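Local coordinates for protein triacylglycerol lipase (Yarrowia lipolytica, PDB 3O0D) that probably hydrolyses the ester bonds of triacylglycerols as a secreted, glycosylated lipase of the alpha/beta-hydrolase class, at residues A[17-20]-A[21-25]; A[76-79]-A[80-84]. All coordinates share one frame; numbering follows the deposited sequence.

Interaction 1 (A[17-20]-A[21-25]); sequences FFEK and YARLA
F17 meets Y21 one helical turn later in an offset edge-to-face pair: ring centroids 5.3 Å apart, planes at 70°, the edge of Y21 turned to the face of F17. F17 CE1 comes to 3.5 Å from Y21 CE2, because F17 holds CG anti to its nitrogen (chi1 163°), which carries the ring along the helix toward the later residue. The backbone bond from Y21 N to F17 O is weak, and Y21 CD2 also packs against that oxygen. F18 O accepts A22 N at 3.0 Å; F17 and F18 each form an edge-to-face pair with Y223. E19 O takes R23 N. The extended E19 side chain runs beside that of R23, pointing the same way, with CG over a guanidinium face; the salt bridge from E19 OE1 to R23 NH2 is long, 3.8 Å, while R23 NH1 hydrogen-bonds Q46 OE1. K20 O accepts L24 N at 3.0 Å. The extended K20 chain runs beside the ring of its neighbour Y21, CG over one face and CE 3.9 Å from Y21 CZ, and both polar ends reach Q80. An alanine in place of Y21 would probably leave the F17 face without this aromatic partner, deprive Q80 NE2 of the hydroxyl and open a gap against strands 155-161 and 183-187. The pairs F17/Y21, F18/A22, E19/R23 and K20/L24 have the i to i+4 spacing of a regular alpha-helix, here helix 12-27 packed on the central sheet of an alpha/beta-hydrolase fold.

Interaction 2 (A[76-79]-A[80-84]); sequences HASK and QIYLV
A beta hairpin with a G1 bulge joins strands 68-75 and 80-87 of the central sheet, and S78 in its turn reaches Q80 and Y82 at the start of the second strand. K79 and Q80 both face D75, which makes the bulge; K79 takes the left-handed helical conformation characteristic of its first position. D75 also receives S78 N on its OD1, tying the turn to the end of the preceding strand. The lysine chain bends beyond CB and folds back over the turn, where NZ donates to A77 O at 3.0 Å from above the carbonyl plane. On the strand, Q80 runs extended beyond CG and brings its amide alongside the S78 side chain. Q80 OE1 accepts from K20 of helix 12-27 as well as from the serine, and NE2 bonds Q155 and Y21; with both ends of the amide engaged, its rotation is probably fixed. Y82, two residues on, sends its hydroxyl toward the same serine, to 3.3 Å from S78 OG, but its stronger partner is D75 OD2, at the end of the preceding strand. The side chain of I81, between these two, packs against L144, V147 and I148 of helix 127-150. S78 keeps OG between its nitrogen and carbonyl carbon (chi1 67°), directing the hydroxyl at the glutamine: OG donates to Q80 OE1 at 2.8 Å, with a C=O...donor angle of 118° and the donor tilted 15° from the carbonyl plane.

Interactions 1 and 2, with centres 12 Å apart, meet where helix 12-27 packs on strand 80-87, chiefly at the side chain of Q80. K20 NZ lies 2.8 Å from Q80 OE1 and Y21 OH 3.0 Å from Q80 NE2, both probable hydrogen bonds, so adjacent helix residues grip the two ends of one amide. Carbon-to-oxygen packing contacts adjoin them: K20 CE comes to 3.1 Å from Y82 OH, and V84 CG1 to 3.3 Å from L24 O. Neither contact includes a member of the probable S162, H289 and D230 triad, though L24 lies near the probable nucleophile elbow without touching it. The F17 side chain is about 4 Å from a bound 2-methyl-2,4-pentanediol, probably from the crystallisation liquor.

Interaction 1 (A[17-20]-A[21-25])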
ATOM      1  N   PHE A  17     -10.906  -5.056   9.672  1.00  7.68           N
ATOM      2  CA  PHE A  17      -9.895  -4.035   9.638  1.00  8.36           C
ATOM      3  C   PHE A  17      -9.232  -4.019   8.240  1.00  8.45           C
ATOM      4  O   PHE A  17      -9.139  -2.947   7.591  1.00  8.85           O
ATOM      5  CB  PHE A  17      -8.893  -4.390  10.707  1.00 10.23           C
ATOM      6  CG  PHE A  17      -7.548  -3.671  10.578  1.00  8.99           C
ATOM      7  CD1 PHE A  17      -7.359  -2.354  11.032  1.00 12.25           C
ATOM      8  CD2 PHE A  17      -6.483  -4.428  10.146  1.00 14.98           C
ATOM      9  CE1 PHE A  17      -5.984  -1.826  10.978  1.00 13.83           C
ATOM     10  CE2 PHE A  17      -5.199  -3.909  10.043  1.00 18.21           C
ATOM     11  CZ  PHE A  17      -4.980  -2.606  10.460  1.00 17.96           C
ATOM     12  N   PHE A  18      -8.891  -5.187   7.721  1.00  8.41           N
ATOM     13  CA  PHE A  18      -8.323  -5.192   6.371  1.00  8.76           C
ATOM     14  C   PHE A  18      -9.333  -4.698   5.342  1.00  9.15           C
ATOM     15  O   PHE A  18      -9.006  -3.953   4.473  1.00  9.31           O
ATOM     16  CB  PHE A  18      -7.820  -6.580   6.010  1.00  8.53           C
ATOM     17  CG  PHE A  18      -6.686  -7.065   6.888  1.00  7.81           C
ATOM     18  CD1 PHE A  18      -5.576  -6.278   7.124  1.00  7.94           C
ATOM     19  CD2 PHE A  18      -6.707  -8.307   7.459  1.00  8.59           C
ATOM     20  CE1 PHE A  18      -4.560  -6.728   7.888  1.00  7.52           C
ATOM     21  CE2 PHE A  18      -5.670  -8.750   8.236  1.00  8.72           C
ATOM     22  CZ  PHE A  18      -4.620  -7.966   8.468  1.00  7.33           C
ATOM     23  N   GLU A  19     -10.562  -5.158   5.461  1.00  8.20           N
ATOM     24  CA  GLU A  19     -11.625  -4.724   4.521  1.00  8.34           C
ATOM     25  C   GLU A  19     -11.797  -3.254   4.526  1.00  7.39           C
ATOM     26  O   GLU A  19     -11.984  -2.625   3.481  1.00  7.60           O
ATOM     27  CB  GLU A  19     -12.912  -5.481   4.870  1.00  8.24           C
ATOM     28  CG  GLU A  19     -14.116  -5.084   4.008  1.00  9.29           C
ATOM     29  CD  GLU A  19     -15.382  -5.885   4.448  1.00 13.94           C
ATOM     30  OE1 GLU A  19     -15.844  -5.669   5.589  1.00 16.92           O
ATOM     31  OE2 GLU A  19     -15.809  -6.721   3.621  1.00 16.33           O
ATOM     32  N   LYS A  20     -11.733  -2.667   5.727  1.00  7.52           N
ATOM     33  CA  LYS A  20     -11.788  -1.215   5.825  1.00  6.34           C
ATOM     34  C   LYS A  20     -10.775  -0.464   4.928  1.00  6.24           C
ATOM     35  O   LYS A  20     -11.222   0.476   4.169  1.00  9.13           O
ATOM     36  CB  LYS A  20     -11.612  -0.774   7.305  1.00  8.10           C
ATOM     37  CG  LYS A  20     -11.436   0.747   7.391  1.00  8.86           C
ATOM     38  CD  LYS A  20     -11.271   1.077   8.918  1.00 12.21           C
ATOM     39  CE  LYS A  20     -10.810   2.521   9.058  1.00 12.50           C
ATOM     40  NZ  LYS A  20     -10.676   2.897  10.516  1.00 12.14           N
ATOM     41  N   TYR A  21      -9.529  -0.926   4.988  1.00  6.83           N
ATOM     42  CA  TYR A  21      -8.437  -0.237   4.211  1.00  8.73           C
ATOM     43  C   TYR A  21      -8.668  -0.603   2.723  1.00 10.24           C
ATOM     44  O   TYR A  21      -8.486   0.265   1.792  1.00 10.64           O
ATOM     45  CB  TYR A  21      -6.997  -0.471   4.746  1.00  8.69           C
ATOM     46  CG  TYR A  21      -6.931   0.257   6.064  1.00 10.87           C
ATOM     47  CD1 TYR A  21      -6.754   1.653   6.096  1.00 11.86           C
ATOM     48  CD2 TYR A  21      -7.183  -0.422   7.239  1.00 10.41           C
ATOM     49  CE1 TYR A  21      -6.807   2.343   7.242  1.00 12.80           C
ATOM     50  CE2 TYR A  21      -7.238   0.311   8.437  1.00 13.80           C
ATOM     51  CZ  TYR A  21      -7.063   1.673   8.400  1.00 12.34           C
ATOM     52  OH  TYR A  21      -7.120   2.390   9.565  1.00 16.12           O
ATOM     53  N   ALA A  22      -9.166  -1.789   2.443  1.00  8.44           N
ATOM     54  CA  ALA A  22      -9.463  -2.013   1.046  1.00  9.87           C
ATOM     55  C   ALA A  22     -10.491  -1.044   0.500  1.00  9.74           C
ATOM     56  O   ALA A  22     -10.422  -0.616  -0.653  1.00  9.13           O
ATOM     57  CB  ALA A  22      -9.962  -3.520   0.806  1.00  7.85           C
ATOM     58  N   ARG A  23     -11.508  -0.740   1.290  1.00  7.34           N
ATOM     59  CA  ARG A  23     -12.483   0.205   0.859  1.00  6.07           C
ATOM     60  C   ARG A  23     -11.903   1.628   0.693  1.00  8.45           C
ATOM     61  O   ARG A  23     -12.198   2.263  -0.229  1.00  8.70           O
ATOM     62  CB  ARG A  23     -13.680   0.313   1.799  1.00  6.71           C
ATOM     63  CG  ARG A  23     -14.481  -0.943   2.042  1.00  7.72           C
ATOM     64  CD  ARG A  23     -15.761  -0.564   2.768  1.00 13.08           C
ATOM     65  NE  ARG A  23     -16.477  -1.677   3.328  1.00 14.08           N
ATOM     66  CZ  ARG A  23     -17.272  -2.475   2.658  1.00 15.40           C
ATOM     67  NH1 ARG A  23     -17.498  -2.311   1.385  1.00 16.62           N
ATOM     68  NH2 ARG A  23     -17.862  -3.435   3.304  1.00 20.74           N
ATOM     69  N   LEU A  24     -11.109   2.078   1.632  1.00  8.41           N
ATOM     70  CA  LEU A  24     -10.533   3.412   1.540  1.00  9.59           C
ATOM     71  C   LEU A  24      -9.664   3.489   0.259  1.00  8.36           C
ATOM     72  O   LEU A  24      -9.664   4.558  -0.416  1.00 11.38           O
ATOM     73  CB  LEU A  24      -9.665   3.751   2.750  1.00  9.56           C
ATOM     74  CG  LEU A  24     -10.621   4.050   3.926  1.00  9.54           C
ATOM     75  CD1 LEU A  24      -9.728   3.998   5.242  1.00 12.58           C
ATOM     76  CD2 LEU A  24     -11.476   5.394   3.897  1.00 10.47           C
ATOM     77  N   ALA A  25      -8.878   2.449   0.042  1.00  9.20           N
ATOM     78  CA  ALA A  25      -8.052   2.422  -1.240  1.00  9.02           C
ATOM     79  C   ALA A  25      -8.900   2.492  -2.444  1.00 10.71           C
ATOM     80  O   ALA A  25      -8.524   3.194  -3.434  1.00 10.37           O
ATOM     81  CB  ALA A  25      -7.248   1.155  -1.272  1.00  9.46           C
TER

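Interaction 2 (A[76-79]-A[80-84])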
ATOM      1  N   HIS A  76     -13.320  11.422  12.070  1.00  9.35           N
ATOM      2  CA  HIS A  76     -13.592  11.850  13.451  1.00 11.94           C
ATOM      3  C   HIS A  76     -14.214  10.717  14.225  1.00 13.00           C
ATOM      4  O   HIS A  76     -14.304  10.826  15.479  1.00 15.11           O
ATOM      5  CB  HIS A  76     -14.568  13.020  13.371  1.00 10.17           C
ATOM      6  CG  HIS A  76     -13.986  14.229  12.706  1.00 12.59           C
ATOM      7  ND1 HIS A  76     -12.943  14.945  13.264  1.00 12.60           N
ATOM      8  CD2 HIS A  76     -14.234  14.798  11.508  1.00 18.23           C
ATOM      9  CE1 HIS A  76     -12.589  15.929  12.441  1.00 14.84           C
ATOM     10  NE2 HIS A  76     -13.380  15.877  11.382  1.00 16.10           N
ATOM     11  N   ALA A  77     -14.713   9.664  13.562  1.00 12.12           N
ATOM     12  CA  ALA A  77     -15.266   8.511  14.364  1.00 11.99           C
ATOM     13  C   ALA A  77     -14.136   7.641  14.807  1.00 11.98           C
ATOM     14  O   ALA A  77     -14.098   7.160  15.951  1.00 12.83           O
ATOM     15  CB  ALA A  77     -16.279   7.710  13.571  1.00 11.59           C
ATOM     16  N   SER A  78     -13.179   7.371  13.949  1.00 10.66           N
ATOM     17  CA  SER A  78     -12.069   6.502  14.333  1.00 11.67           C
ATOM     18  C   SER A  78     -10.865   7.302  14.865  1.00 11.69           C
ATOM     19  O   SER A  78      -9.907   6.648  15.368  1.00 12.52           O
ATOM     20  CB  SER A  78     -11.626   5.614  13.118  1.00 13.86           C
ATOM     21  OG  SER A  78     -11.060   6.504  12.151  1.00 12.79           O
ATOM     22  N   LYS A  79     -10.963   8.625  14.809  1.00 13.48           N
ATOM     23  CA  LYS A  79      -9.817   9.532  15.186  1.00 12.68           C
ATOM     24  C   LYS A  79      -8.549   9.234  14.413  1.00 11.82           C
ATOM     25  O   LYS A  79      -7.467   8.911  14.962  1.00 11.44           O
ATOM     26  CB  LYS A  79      -9.533   9.384  16.718  1.00 14.59           C
ATOM     27  CG  LYS A  79     -10.587  10.110  17.619  1.00 21.31           C
ATOM     28  CD  LYS A  79     -11.892   9.458  17.456  1.00 23.13           C
ATOM     29  CE  LYS A  79     -13.102   9.979  18.374  1.00 25.49           C
ATOM     30  NZ  LYS A  79     -14.224   8.962  18.348  1.00 23.87           N
ATOM     31  N   GLN A  80      -8.688   9.263  13.072  1.00 11.29           N
ATOM     32  CA  GLN A  80      -7.576   8.951  12.197  1.00  9.40           C
ATOM     33  C   GLN A  80      -7.576  10.017  11.077  1.00  6.91           C
ATOM     34  O   GLN A  80      -8.604  10.626  10.766  1.00  9.97           O
ATOM     35  CB  GLN A  80      -7.730   7.584  11.503  1.00  8.27           C
ATOM     36  CG  GLN A  80      -7.565   6.446  12.574  1.00 10.71           C
ATOM     37  CD  GLN A  80      -7.853   5.112  11.947  1.00 16.44           C
ATOM     38  OE1 GLN A  80      -8.948   4.874  11.456  1.00 14.41           O
ATOM     39  NE2 GLN A  80      -6.825   4.280  11.823  1.00 20.70           N
ATOM     40  N   ILE A  81      -6.378  10.150  10.527  1.00  9.98           N
ATOM     41  CA  ILE A  81      -6.175  10.963   9.284  1.00  8.67           C
ATOM     42  C   ILE A  81      -5.789   9.901   8.234  1.00  8.41           C
ATOM     43  O   ILE A  81      -4.875   9.095   8.441  1.00 11.86           O
ATOM     44  CB  ILE A  81      -4.967  11.909   9.497  1.00 11.37           C
ATOM     45  CG1 ILE A  81      -5.356  12.947  10.567  1.00 11.61           C
ATOM     46  CG2 ILE A  81      -4.668  12.631   8.100  1.00 12.16           C
ATOM     47  CD1 ILE A  81      -4.083  13.758  11.179  1.00 12.88           C
ATOM     48  N   TYR A  82      -6.484   9.967   7.100  1.00 10.98           N
ATOM     49  CA  TYR A  82      -6.203   8.982   6.012  1.00  9.26           C
ATOM     50  C   TYR A  82      -5.484   9.664   4.841  1.00  7.19           C
ATOM     51  O   TYR A  82      -5.957  10.692   4.444  1.00 11.88           O
ATOM     52  CB  TYR A  82      -7.511   8.513   5.445  1.00  9.33           C
ATOM     53  CG  TYR A  82      -8.400   7.753   6.392  1.00  9.02           C
ATOM     54  CD1 TYR A  82      -7.857   6.886   7.313  1.00  9.84           C
ATOM     55  CD2 TYR A  82      -9.750   7.875   6.266  1.00  8.21           C
ATOM     56  CE1 TYR A  82      -8.730   6.163   8.203  1.00 11.21           C
ATOM     57  CE2 TYR A  82     -10.660   7.171   7.184  1.00 10.96           C
ATOM     58  CZ  TYR A  82     -10.067   6.316   8.083  1.00 10.82           C
ATOM     59  OH  TYR A  82     -10.851   5.614   8.975  1.00 11.96           O
ATOM     60  N   LEU A  83      -4.365   9.094   4.414  1.00  9.12           N
ATOM     61  CA  LEU A  83      -3.786   9.498   3.133  1.00  9.31           C
ATOM     62  C   LEU A  83      -3.932   8.230   2.210  1.00  7.61           C
ATOM     63  O   LEU A  83      -3.463   7.182   2.552  1.00 10.82           O
ATOM     64  CB  LEU A  83      -2.309   9.788   3.332  1.00 10.50           C
ATOM     65  CG  LEU A  83      -1.599  10.086   1.968  1.00  8.92           C
ATOM     66  CD1 LEU A  83      -2.268  11.231   1.225  1.00 13.80           C
ATOM     67  CD2 LEU A  83      -0.138  10.436   2.313  1.00 12.82           C
ATOM     68  N   VAL A  84      -4.604   8.450   1.058  1.00  9.43           N
ATOM     69  CA  VAL A  84      -4.900   7.303   0.195  1.00  8.13           C
ATOM     70  C   VAL A  84      -4.334   7.689  -1.168  1.00 10.12           C
ATOM     71  O   VAL A  84      -4.539   8.814  -1.628  1.00 10.59           O
ATOM     72  CB  VAL A  84      -6.379   7.174   0.049  1.00  9.27           C
ATOM     73  CG1 VAL A  84      -6.764   6.104  -1.063  1.00 12.15           C
ATOM     74  CG2 VAL A  84      -7.021   6.702   1.441  1.00 10.00           C
TER